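Local structure of paenibacillus xanthan lyase (Paenibacillus, 6F2P) at residues Ile391-Ser396 against Thr444-Asn449; Gly437-Gln442 against Ile506-Ile511; Leu811-Pro816 against Tyr865-Pro870. The protein is a xanthan lyase that cleaves the polysaccharide xanthan by an elimination reaction, probably in a cleft between helical and beta domains as in its family. All blocks are in the same frame, centred on the assembly; numbering follows the deposited sequence. Where two conformers were deposited one is given.

Interaction 1: Ile391-Ser396 against Thr444-Asn449; sequences IGNYES and TTQTAN
Two irregular loops, one running between strands 380-385 and 411-415 and the other following strand 439-441, are clamped together by the side chains of Asn393, Tyr394 and Asn449. ND2 of Asn393 donates to Thr447 O at 2.9 Å, a bond that leaves the amide plane by 22°. The same nitrogen reaches OE1 of Gln446 more weakly, and the two amide planes stand almost perpendicular (84°); that OE1 also accepts from Val476 N, while NE2 of Gln446 binds Asp409. Both loops belong to the super-sandwich domain of polysaccharide lyase family 8. At Tyr394, CG lies between the backbone N and the carbonyl carbon (chi1 67°), which brings the ring alongside Ala448 and delivers OH to Gln446 O, 2.7 Å away at the ring's edge. The Ala448 methyl meets the ring obliquely, CB 3.3 Å from CZ. Asn449 holds the other loop by three bonds: its backbone N donates to Tyr394 O (2.9 Å), its OD1 accepts from Ser396 N (2.8 Å), and its ND2 returns a bond to Ser396 O (3.1 Å), so one amide grips both polar backbone atoms of Ser396. CG of Glu395 brushes OD1 of Asn449, whereas its carboxylate points elsewhere, to His220, Tyr225 and Arg283 of the region matching the family's helical domain.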
ATOM      1  N   ILE A 391       2.686   8.867   2.314  1.00 21.32           N
ATOM      2  CA  ILE A 391       4.077   8.773   1.910  1.00 14.63           C
ATOM      3  C   ILE A 391       4.499  10.050   1.200  1.00 21.27           C
ATOM      4  O   ILE A 391       3.804  10.512   0.290  1.00 19.14           O
ATOM      5  CB  ILE A 391       4.272   7.596   0.945  1.00 17.16           C
ATOM      6  CG1 ILE A 391       4.029   6.268   1.665  1.00 15.84           C
ATOM      7  CG2 ILE A 391       5.653   7.635   0.324  1.00 18.78           C
ATOM      8  CD1 ILE A 391       5.132   5.869   2.611  1.00 14.86           C
ATOM      9  N   GLY A 392       5.643  10.605   1.607  1.00 18.49           N
ATOM     10  CA  GLY A 392       6.132  11.861   1.067  1.00 14.24           C
ATOM     11  C   GLY A 392       6.652  11.776  -0.358  1.00 16.48           C
ATOM     12  O   GLY A 392       7.137  10.727  -0.793  1.00 14.33           O
ATOM     13  N   ASN A 393       6.553  12.889  -1.086  1.00 15.42           N
ATOM     14  CA  ASN A 393       6.946  12.921  -2.490  1.00 13.15           C
ATOM     15  C   ASN A 393       8.409  12.542  -2.691  1.00 14.45           C
ATOM     16  O   ASN A 393       8.718  11.602  -3.419  1.00 18.10           O
ATOM     17  CB  ASN A 393       6.609  14.270  -3.154  1.00 18.23           C
ATOM     18  CG  ASN A 393       6.977  15.481  -2.291  1.00 18.94           C
ATOM     19  OD1 ASN A 393       7.726  15.373  -1.316  1.00 16.28           O
ATOM     20  ND2 ASN A 393       6.448  16.648  -2.664  1.00 13.88           N
ATOM     21  N   TYR A 394       9.302  13.263  -2.027  1.00 15.31           N
ATOM     22  CA  TYR A 394      10.713  12.882  -1.971  1.00 16.04           C
ATOM     23  C   TYR A 394      11.338  13.551  -0.765  1.00 18.25           C
ATOM     24  O   TYR A 394      10.759  14.476  -0.184  1.00 15.32           O
ATOM     25  CB  TYR A 394      11.457  13.325  -3.225  1.00 16.83           C
ATOM     26  CG  TYR A 394      11.556  14.828  -3.347  1.00 18.77           C
ATOM     27  CD1 TYR A 394      10.431  15.592  -3.636  1.00 19.74           C
ATOM     28  CD2 TYR A 394      12.767  15.486  -3.170  1.00 18.56           C
ATOM     29  CE1 TYR A 394      10.506  16.967  -3.748  1.00 21.24           C
ATOM     30  CE2 TYR A 394      12.852  16.872  -3.288  1.00 18.22           C
ATOM     31  CZ  TYR A 394      11.715  17.600  -3.580  1.00 20.07           C
ATOM     32  OH  TYR A 394      11.772  18.969  -3.695  1.00 20.35           O
ATOM     33  N   GLU A 395      12.527  13.097  -0.389  1.00 14.82           N
ATOM     34  CA  GLU A 395      13.211  13.707   0.732  1.00 12.68           C
ATOM     35  C   GLU A 395      14.391  14.543   0.284  1.00 16.48           C
ATOM     36  O   GLU A 395      15.249  14.087  -0.476  1.00 18.79           O
ATOM     37  CB  GLU A 395      13.684  12.668   1.737  1.00 12.66           C
ATOM     38  CG  GLU A 395      14.289  13.321   2.958  1.00 16.56           C
ATOM     39  CD  GLU A 395      14.867  12.336   3.935  1.00 14.87           C
ATOM     40  OE1 GLU A 395      14.469  12.396   5.116  1.00 16.03           O
ATOM     41  OE2 GLU A 395      15.725  11.521   3.532  1.00 12.07           O
ATOM     42  N   SER A 396      14.429  15.780   0.758  1.00 17.20           N
ATOM     43  CA  SER A 396      15.606  16.607   0.582  1.00 15.26           C
ATOM     44  C   SER A 396      15.927  17.285   1.904  1.00 18.36           C
ATOM     45  O   SER A 396      15.167  18.135   2.385  1.00 20.88           O
ATOM     46  CB  SER A 396      15.382  17.640  -0.515  1.00 14.54           C
ATOM     47  OG  SER A 396      16.543  18.437  -0.677  1.00 22.19           O
ATOM     48  N   THR A 444       9.115  22.992 -13.660  1.00 18.60           N
ATOM     49  CA  THR A 444       8.740  23.521 -12.359  1.00 21.75           C
ATOM     50  C   THR A 444       9.342  22.669 -11.259  1.00 20.20           C
ATOM     51  O   THR A 444       9.861  21.581 -11.510  1.00 16.26           O
ATOM     52  CB  THR A 444       7.208  23.563 -12.179  1.00 22.26           C
ATOM     53  OG1 THR A 444       6.674  22.230 -12.224  1.00 18.03           O
ATOM     54  CG2 THR A 444       6.572  24.402 -13.272  1.00 20.03           C
ATOM     55  N   THR A 445       9.281  23.178 -10.036  1.00 18.73           N
ATOM     56  CA  THR A 445       9.797  22.442  -8.895  1.00 19.80           C
ATOM     57  C   THR A 445       8.636  22.055  -7.997  1.00 22.86           C
ATOM     58  O   THR A 445       7.487  22.418  -8.259  1.00 24.45           O
ATOM     59  CB  THR A 445      10.811  23.273  -8.082  1.00 16.62           C
ATOM     60  OG1 THR A 445      10.153  24.412  -7.508  1.00 14.74           O
ATOM     61  CG2 THR A 445      11.972  23.726  -8.965  1.00 13.08           C
ATOM     62  N   GLN A 446       8.936  21.319  -6.934  1.00 17.10           N
ATOM     63  CA  GLN A 446       7.909  20.934  -5.991  1.00 16.35           C
ATOM     64  C   GLN A 446       8.511  20.875  -4.606  1.00 17.91           C
ATOM     65  O   GLN A 446       9.592  20.313  -4.410  1.00 16.63           O
ATOM     66  CB  GLN A 446       7.283  19.576  -6.368  1.00 16.07           C
ATOM     67  CG  GLN A 446       6.254  19.087  -5.354  1.00 14.65           C
ATOM     68  CD  GLN A 446       5.645  17.729  -5.687  1.00 21.95           C
ATOM     69  OE1 GLN A 446       4.585  17.373  -5.164  1.00 23.31           O
ATOM     70  NE2 GLN A 446       6.312  16.965  -6.550  1.00 17.49           N
ATOM     71  N   THR A 447       7.800  21.472  -3.658  1.00 19.00           N
ATOM     72  CA  THR A 447       8.173  21.452  -2.254  1.00 21.99           C
ATOM     73  C   THR A 447       8.537  20.040  -1.781  1.00 22.07           C
ATOM     74  O   THR A 447       7.776  19.088  -1.985  1.00 22.40           O
ATOM     75  CB  THR A 447       7.023  22.006  -1.409  1.00 21.80           C
ATOM     76  OG1 THR A 447       6.759  23.352  -1.821  1.00 27.88           O
ATOM     77  CG2 THR A 447       7.359  21.976   0.075  1.00 20.86           C
ATOM     78  N   ALA A 448       9.706  19.921  -1.163  1.00 13.24           N
ATOM     79  CA  ALA A 448      10.201  18.647  -0.674  1.00 16.82           C
ATOM     80  C   ALA A 448       9.538  18.208   0.628  1.00 16.87           C
ATOM     81  O   ALA A 448       8.874  18.993   1.303  1.00 15.79           O
ATOM     82  CB  ALA A 448      11.692  18.719  -0.477  1.00 15.44           C
ATOM     83  N   ASN A 449       9.740  16.943   0.969  1.00 15.85           N
ATOM     84  CA  ASN A 449       9.349  16.410   2.264  1.00 17.99           C
ATOM     85  C   ASN A 449       7.870  16.581   2.578  1.00 23.34           C
ATOM     86  O   ASN A 449       7.506  16.863   3.720  1.00 23.66           O
ATOM     87  CB  ASN A 449      10.189  17.039   3.377  1.00 17.57           C
ATOM     88  CG  ASN A 449      11.656  17.154   3.007  1.00 19.04           C
ATOM     89  OD1 ASN A 449      12.244  16.229   2.452  1.00 17.81           O
ATOM     90  ND2 ASN A 449      12.253  18.300   3.313  1.00 18.94           N
TER

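Interaction 2: Gly437-Gln442 against Ile506-Ile511; sequences GTTVLQ and IATETI
Thr439 to Leu441 form the edge strand of an antiparallel five-stranded sheet in the super-sandwich domain, paired with strand 508-516. Val440 and Glu509 are the hydrogen-bonded pair, and both of their backbone N-H groups are used: Val440 N gives to Glu509 O, and Glu509 N returns to Val440 O, each at 2.7 Å. Past either end of strand 439-441 backbone bonds continue, Ile511 N to Thr438 O (2.8 Å) and Gln442 N to Ala507 O (2.8 Å). Gly437 N adds a bond to Ile511 O, tilted 27° from that carbonyl plane. Gln442 lays its extended side chain obliquely across the carboxylate of Glu509, CD of Gln442 3.2 Å from OE1 of Glu509, but the angle at NE2 is too poor for a hydrogen bond; that Glu509 oxygen has its salt-bridge partner in Arg434. With an alanine in its place the backbone bond to Ala507 O would remain, but one flank of the Glu509 carboxylate would probably lose its cover. In the non-hydrogen-bonded pair Thr439-Thr510, each OG1 sits anti to its own carbonyl carbon, which turns the hydroxyls to each other; Lys484 NZ and His606 NE2 bind them respectively from outside, and Thr439 OG1 lies 2.8 Å from Thr510 OG1.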
ATOM      1  N   GLY A 437       7.473   8.686 -16.840  1.00 12.75           N
ATOM      2  CA  GLY A 437       6.230   8.242 -16.240  1.00 12.64           C
ATOM      3  C   GLY A 437       5.454   9.344 -15.557  1.00 12.83           C
ATOM      4  O   GLY A 437       4.234   9.251 -15.418  1.00 12.91           O
ATOM      5  N   THR A 438       6.157  10.389 -15.135  1.00 14.83           N
ATOM      6  CA  THR A 438       5.553  11.455 -14.342  1.00 15.17           C
ATOM      7  C   THR A 438       4.610  12.340 -15.146  1.00 14.21           C
ATOM      8  O   THR A 438       4.788  12.513 -16.354  1.00 16.06           O
ATOM      9  CB  THR A 438       6.632  12.360 -13.722  1.00 12.61           C
ATOM     10  OG1 THR A 438       7.492  12.849 -14.757  1.00 10.40           O
ATOM     11  CG2 THR A 438       7.460  11.581 -12.714  1.00 13.17           C
ATOM     12  N   THR A 439       3.616  12.905 -14.465  1.00 10.80           N
ATOM     13  CA  THR A 439       2.827  13.995 -15.024  1.00 14.79           C
ATOM     14  C   THR A 439       3.164  15.265 -14.260  1.00 14.10           C
ATOM     15  O   THR A 439       2.965  15.313 -13.054  1.00 18.07           O
ATOM     16  CB  THR A 439       1.322  13.721 -14.888  1.00 15.57           C
ATOM     17  OG1 THR A 439       0.974  12.599 -15.705  1.00 17.12           O
ATOM     18  CG2 THR A 439       0.512  14.927 -15.311  1.00  9.33           C
ATOM     19  N   VAL A 440       3.666  16.289 -14.950  1.00 11.65           N
ATOM     20  CA  VAL A 440       4.155  17.504 -14.279  1.00 19.47           C
ATOM     21  C   VAL A 440       3.792  18.829 -14.968  1.00 21.48           C
ATOM     22  O   VAL A 440       3.405  18.852 -16.146  1.00 19.47           O
ATOM     23  CB  VAL A 440       5.695  17.498 -14.168  1.00 14.22           C
ATOM     24  CG1 VAL A 440       6.187  16.329 -13.325  1.00 15.21           C
ATOM     25  CG2 VAL A 440       6.318  17.479 -15.559  1.00 11.86           C
ATOM     26  N   LEU A 441       3.930  19.931 -14.224  1.00 14.29           N
ATOM     27  CA  LEU A 441       3.912  21.269 -14.815  1.00 16.99           C
ATOM     28  C   LEU A 441       5.292  21.513 -15.392  1.00 20.11           C
ATOM     29  O   LEU A 441       6.296  21.289 -14.711  1.00 17.30           O
ATOM     30  CB  LEU A 441       3.631  22.332 -13.763  1.00 13.99           C
ATOM     31  CG  LEU A 441       2.270  22.275 -13.084  1.00 21.17           C
ATOM     32  CD1 LEU A 441       2.200  23.321 -11.973  1.00 17.85           C
ATOM     33  CD2 LEU A 441       1.143  22.464 -14.108  1.00 16.23           C
ATOM     34  N   GLN A 442       5.351  21.963 -16.642  1.00 18.74           N
ATOM     35  CA  GLN A 442       6.621  22.040 -17.358  1.00 19.14           C
ATOM     36  C   GLN A 442       7.648  22.936 -16.674  1.00 26.18           C
ATOM     37  O   GLN A 442       7.355  24.091 -16.333  1.00 24.07           O
ATOM     38  CB  GLN A 442       6.403  22.509 -18.792  1.00 20.24           C
ATOM     39  CG  GLN A 442       7.686  22.834 -19.519  1.00 18.21           C
ATOM     40  CD  GLN A 442       7.460  23.165 -20.976  1.00 23.44           C
ATOM     41  OE1 GLN A 442       6.384  23.625 -21.355  1.00 31.13           O
ATOM     42  NE2 GLN A 442       8.474  22.920 -21.807  1.00 19.94           N
ATOM     43  N   ILE A 506       0.589  26.922 -16.593  1.00 19.34           N
ATOM     44  CA  ILE A 506       1.802  26.382 -17.191  1.00 19.88           C
ATOM     45  C   ILE A 506       1.497  25.114 -17.969  1.00 19.41           C
ATOM     46  O   ILE A 506       0.725  24.267 -17.511  1.00 18.16           O
ATOM     47  CB  ILE A 506       2.855  26.075 -16.113  1.00 21.39           C
ATOM     48  CG1 ILE A 506       3.243  27.351 -15.374  1.00 16.94           C
ATOM     49  CG2 ILE A 506       4.081  25.415 -16.715  1.00 13.15           C
ATOM     50  CD1 ILE A 506       3.949  27.075 -14.094  1.00 24.50           C
ATOM     51  N   ALA A 507       2.102  24.995 -19.151  1.00 22.15           N
ATOM     52  CA  ALA A 507       1.963  23.803 -19.981  1.00 18.44           C
ATOM     53  C   ALA A 507       2.210  22.533 -19.165  1.00 19.70           C
ATOM     54  O   ALA A 507       3.222  22.409 -18.470  1.00 22.77           O
ATOM     55  CB  ALA A 507       2.916  23.866 -21.153  1.00 13.25           C
ATOM     56  N   THR A 508       1.276  21.596 -19.254  1.00 14.74           N
ATOM     57  CA  THR A 508       1.334  20.379 -18.464  1.00 15.01           C
ATOM     58  C   THR A 508       1.845  19.212 -19.315  1.00 16.91           C
ATOM     59  O   THR A 508       1.456  19.053 -20.472  1.00 17.11           O
ATOM     60  CB  THR A 508      -0.045  20.083 -17.852  1.00 16.21           C
ATOM     61  OG1 THR A 508      -0.449  21.208 -17.059  1.00 17.34           O
ATOM     62  CG2 THR A 508      -0.013  18.836 -16.972  1.00 17.48           C
ATOM     63  N   GLU A 509       2.736  18.405 -18.749  1.00 17.12           N
ATOM     64  CA  GLU A 509       3.389  17.351 -19.520  1.00 16.20           C
ATOM     65  C   GLU A 509       3.313  15.991 -18.839  1.00 18.13           C
ATOM     66  O   GLU A 509       3.281  15.893 -17.610  1.00 16.00           O
ATOM     67  CB  GLU A 509       4.860  17.701 -19.756  1.00 18.69           C
ATOM     68  CG  GLU A 509       5.092  19.008 -20.484  1.00 22.51           C
ATOM     69  CD  GLU A 509       6.564  19.334 -20.657  1.00 24.86           C
ATOM     70  OE1 GLU A 509       6.892  20.120 -21.576  1.00 30.12           O
ATOM     71  OE2 GLU A 509       7.391  18.809 -19.882  1.00 19.60           O
ATOM     72  N   THR A 510       3.283  14.939 -19.650  1.00 18.63           N
ATOM     73  CA  THR A 510       3.414  13.578 -19.143  1.00 16.19           C
ATOM     74  C   THR A 510       4.574  12.906 -19.859  1.00 15.63           C
ATOM     75  O   THR A 510       4.582  12.822 -21.090  1.00 13.33           O
ATOM     76  CB  THR A 510       2.133  12.763 -19.358  1.00 15.33           C
ATOM     77  OG1 THR A 510       1.140  13.186 -18.411  1.00 15.99           O
ATOM     78  CG2 THR A 510       2.408  11.261 -19.187  1.00 10.16           C
ATOM     79  N   ILE A 511       5.558  12.438 -19.094  1.00 10.39           N
ATOM     80  CA  ILE A 511       6.781  11.936 -19.704  1.00 12.92           C
ATOM     81  C   ILE A 511       6.695  10.452 -19.999  1.00 16.74           C
ATOM     82  O   ILE A 511       6.550   9.640 -19.085  1.00 16.90           O
ATOM     83  CB  ILE A 511       8.017  12.198 -18.822  1.00 16.25           C
ATOM     84  CG1 ILE A 511       8.014  13.640 -18.296  1.00 13.56           C
ATOM     85  CG2 ILE A 511       9.287  11.873 -19.591  1.00 11.38           C
ATOM     86  CD1 ILE A 511       7.854  14.694 -19.367  1.00 10.36           C
TER

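Interaction 3: Leu811-Pro816 against Tyr865-Pro870; sequences LDVTQP and YSFTSP
Phe867 packs against Val813 where two strands end, and its side chain can be traced outward. CB starts against CG1 of Val813 at 4.2 Å. The first torsion sets CG anti to the carbonyl carbon (chi1 -52°), and CG too lies near that methyl. Further out, CD2 and CE2 both meet Val813 CG2, 4.0 Å from each, an oblique approach made by a valine that crosses the phenylalanine at about a right angle. One face of the ring carries CD2 of Tyr865, two residues earlier in the chain, 3.4 Å above the plane and over its centre; Tyr873 adds an edge-to-face contact. Here strands 806-813 and 857-867 belong to different sheets of a beta sandwich, and after each strand the chain turns through a short link ending in proline and enters the opposite sheet as strand 817-826 or 871-882, respectively. The links lie against each other: Pro816 CD packs on Pro870 CB at 3.9 Å, the rings crossing obliquely. Backbone oxygens also take part: Pro870 CA makes a C-H...O contact to Val813 O (3.3 Å, 122° at the hydrogen), and Pro816 CB rests 3.6 Å from Thr868 O. An MPD molecule, probably from the crystallisation liquor, lies about 4 Å from the side chain of Pro870.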
ATOM      1  N   LEU A 811     -21.524   1.044   9.448  1.00 23.40           N
ATOM      2  CA  LEU A 811     -22.423  -0.094   9.575  1.00 19.52           C
ATOM      3  C   LEU A 811     -22.650  -0.724   8.210  1.00 21.89           C
ATOM      4  O   LEU A 811     -22.835  -0.020   7.211  1.00 22.66           O
ATOM      5  CB  LEU A 811     -23.768   0.348  10.159  1.00 23.63           C
ATOM      6  CG  LEU A 811     -23.896   0.689  11.650  1.00 25.47           C
ATOM      7  CD1 LEU A 811     -22.991   1.855  12.067  1.00 18.54           C
ATOM      8  CD2 LEU A 811     -25.359   0.990  11.988  1.00 16.00           C
ATOM      9  N   ASP A 812     -22.631  -2.051   8.165  1.00 18.70           N
ATOM     10  CA  ASP A 812     -22.937  -2.766   6.934  1.00 23.72           C
ATOM     11  C   ASP A 812     -24.449  -2.997   6.814  1.00 25.82           C
ATOM     12  O   ASP A 812     -25.006  -3.870   7.481  1.00 24.23           O
ATOM     13  CB  ASP A 812     -22.193  -4.102   6.901  1.00 21.84           C
ATOM     14  CG  ASP A 812     -22.277  -4.785   5.549  1.00 22.64           C
ATOM     15  OD1 ASP A 812     -23.006  -4.278   4.663  1.00 23.24           O
ATOM     16  OD2 ASP A 812     -21.619  -5.836   5.376  1.00 16.91           O
ATOM     17  N   VAL A 813     -25.109  -2.208   5.969  1.00 20.99           N
ATOM     18  CA  VAL A 813     -26.536  -2.382   5.719  1.00 19.62           C
ATOM     19  C   VAL A 813     -26.718  -3.371   4.570  1.00 22.16           C
ATOM     20  O   VAL A 813     -26.603  -3.011   3.393  1.00 18.57           O
ATOM     21  CB  VAL A 813     -27.219  -1.042   5.390  1.00 20.93           C
ATOM     22  CG1 VAL A 813     -28.718  -1.240   5.129  1.00 17.51           C
ATOM     23  CG2 VAL A 813     -26.984  -0.042   6.518  1.00 18.05           C
ATOM     24  N   THR A 814     -27.011  -4.619   4.926  1.00 20.72           N
ATOM     25  CA  THR A 814     -26.933  -5.738   3.990  1.00 20.82           C
ATOM     26  C   THR A 814     -28.144  -5.906   3.080  1.00 22.81           C
ATOM     27  O   THR A 814     -28.100  -6.686   2.130  1.00 24.94           O
ATOM     28  CB  THR A 814     -26.722  -7.053   4.743  1.00 25.74           C
ATOM     29  OG1 THR A 814     -27.875  -7.325   5.547  1.00 24.35           O
ATOM     30  CG2 THR A 814     -25.488  -6.955   5.640  1.00 25.85           C
ATOM     31  N   GLN A 815     -29.224  -5.190   3.382  1.00 25.66           N
ATOM     32  CA  GLN A 815     -30.442  -5.249   2.575  1.00 26.48           C
ATOM     33  C   GLN A 815     -30.947  -3.842   2.319  1.00 26.39           C
ATOM     34  O   GLN A 815     -31.254  -3.111   3.261  1.00 28.26           O
ATOM     35  CB  GLN A 815     -31.541  -6.060   3.278  1.00 17.87           C
ATOM     36  CG  GLN A 815     -31.185  -7.512   3.517  1.00 17.74           C
ATOM     37  CD  GLN A 815     -30.960  -8.264   2.218  1.00 20.87           C
ATOM     38  OE1 GLN A 815     -31.534  -7.925   1.183  1.00 25.30           O
ATOM     39  NE2 GLN A 815     -30.127  -9.294   2.269  1.00 20.74           N
ATOM     40  N   PRO A 816     -31.042  -3.455   1.042  1.00 25.61           N
ATOM     41  CA  PRO A 816     -31.572  -2.130   0.716  1.00 25.12           C
ATOM     42  C   PRO A 816     -32.999  -1.990   1.224  1.00 23.50           C
ATOM     43  O   PRO A 816     -33.748  -2.962   1.208  1.00 27.27           O
ATOM     44  CB  PRO A 816     -31.551  -2.112  -0.817  1.00 22.77           C
ATOM     45  CG  PRO A 816     -31.552  -3.549  -1.218  1.00 21.17           C
ATOM     46  CD  PRO A 816     -30.780  -4.265  -0.159  1.00 22.38           C
ATOM     47  N   TYR A 865     -34.676   6.568   7.441  1.00 26.86           N
ATOM     48  CA  TYR A 865     -33.698   6.835   6.396  1.00 21.69           C
ATOM     49  C   TYR A 865     -33.810   5.806   5.283  1.00 27.90           C
ATOM     50  O   TYR A 865     -34.060   4.621   5.532  1.00 27.26           O
ATOM     51  CB  TYR A 865     -32.283   6.798   6.967  1.00 23.81           C
ATOM     52  CG  TYR A 865     -31.200   7.288   6.019  1.00 27.11           C
ATOM     53  CD1 TYR A 865     -30.833   8.627   5.991  1.00 26.53           C
ATOM     54  CD2 TYR A 865     -30.534   6.411   5.168  1.00 23.74           C
ATOM     55  CE1 TYR A 865     -29.843   9.081   5.138  1.00 27.61           C
ATOM     56  CE2 TYR A 865     -29.543   6.856   4.313  1.00 23.63           C
ATOM     57  CZ  TYR A 865     -29.199   8.196   4.302  1.00 29.17           C
ATOM     58  OH  TYR A 865     -28.206   8.658   3.457  1.00 28.71           O
ATOM     59  N   SER A 866     -33.610   6.256   4.050  1.00 27.77           N
ATOM     60  CA  SER A 866     -33.714   5.359   2.911  1.00 26.48           C
ATOM     61  C   SER A 866     -32.342   4.926   2.390  1.00 27.85           C
ATOM     62  O   SER A 866     -31.555   5.748   1.913  1.00 27.38           O
ATOM     63  CB  SER A 866     -34.545   5.996   1.802  1.00 23.55           C
ATOM     64  OG  SER A 866     -34.763   5.067   0.757  1.00 39.87           O
ATOM     65  N   PHE A 867     -32.066   3.630   2.504  1.00 25.59           N
ATOM     66  CA  PHE A 867     -30.815   3.057   2.032  1.00 23.33           C
ATOM     67  C   PHE A 867     -31.083   2.400   0.694  1.00 28.21           C
ATOM     68  O   PHE A 867     -31.622   1.293   0.634  1.00 27.23           O
ATOM     69  CB  PHE A 867     -30.285   2.032   3.030  1.00 20.11           C
ATOM     70  CG  PHE A 867     -30.183   2.555   4.441  1.00 27.76           C
ATOM     71  CD1 PHE A 867     -31.302   2.596   5.270  1.00 22.61           C
ATOM     72  CD2 PHE A 867     -28.964   3.002   4.943  1.00 25.38           C
ATOM     73  CE1 PHE A 867     -31.208   3.077   6.571  1.00 21.93           C
ATOM     74  CE2 PHE A 867     -28.864   3.484   6.243  1.00 22.87           C
ATOM     75  CZ  PHE A 867     -29.987   3.520   7.058  1.00 23.35           C
ATOM     76  N   THR A 868     -30.708   3.097  -0.375  1.00 28.47           N
ATOM     77  CA  THR A 868     -31.087   2.718  -1.734  1.00 25.00           C
ATOM     78  C   THR A 868     -30.334   1.487  -2.206  1.00 24.59           C
ATOM     79  O   THR A 868     -30.866   0.665  -2.953  1.00 27.24           O
ATOM     80  CB  THR A 868     -30.815   3.870  -2.719  1.00 33.03           C
ATOM     81  OG1 THR A 868     -29.411   4.158  -2.741  1.00 42.32           O
ATOM     82  CG2 THR A 868     -31.572   5.126  -2.297  1.00 41.89           C
ATOM     83  N   SER A 869     -29.090   1.364  -1.755  0.50 27.00           N
ATOM     84  CA  SER A 869     -28.220   0.265  -2.148  0.50 26.15           C
ATOM     85  C   SER A 869     -27.613  -0.383  -0.905  0.50 25.51           C
ATOM     86  O   SER A 869     -27.433   0.277   0.122  0.50 21.75           O
ATOM     87  CB  SER A 869     -27.111   0.776  -3.075  0.50 24.59           C
ATOM     88  OG  SER A 869     -26.401   1.840  -2.466  0.50 23.61           O
ATOM     89  N   PRO A 870     -27.301  -1.684  -0.988  1.00 25.37           N
ATOM     90  CA  PRO A 870     -26.703  -2.362   0.156  1.00 21.80           C
ATOM     91  C   PRO A 870     -25.219  -2.028   0.214  1.00 26.78           C
ATOM     92  O   PRO A 870     -24.562  -1.949  -0.829  1.00 26.34           O
ATOM     93  CB  PRO A 870     -26.906  -3.837  -0.179  1.00 18.73           C
ATOM     94  CG  PRO A 870     -26.874  -3.881  -1.665  1.00 20.26           C
ATOM     95  CD  PRO A 870     -27.465  -2.583  -2.144  1.00 21.46           C
TER

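Interactions 1 and 2 are neighbours in the super-sandwich domain, their centres 16 Å apart, and their segments alternate along the chain. Thr444 CG2 touches Ile506 CD1 at 3.8 Å, and Thr444 OG1 bonds Leu441 O, joining the edge strand to the loop after it. His406 is shared as well: its NE2 binds Thr444 O, and Val440 packs on it. Through Glu395, interaction 1 reaches the helical region, consistent with a place near the cleft in which relatives bind substrate. Interaction 3 stands apart in a separate beta sandwich, centred 42 Å from both, its nearest atoms about 26 Å from interaction 1 and about 32 Å from interaction 2.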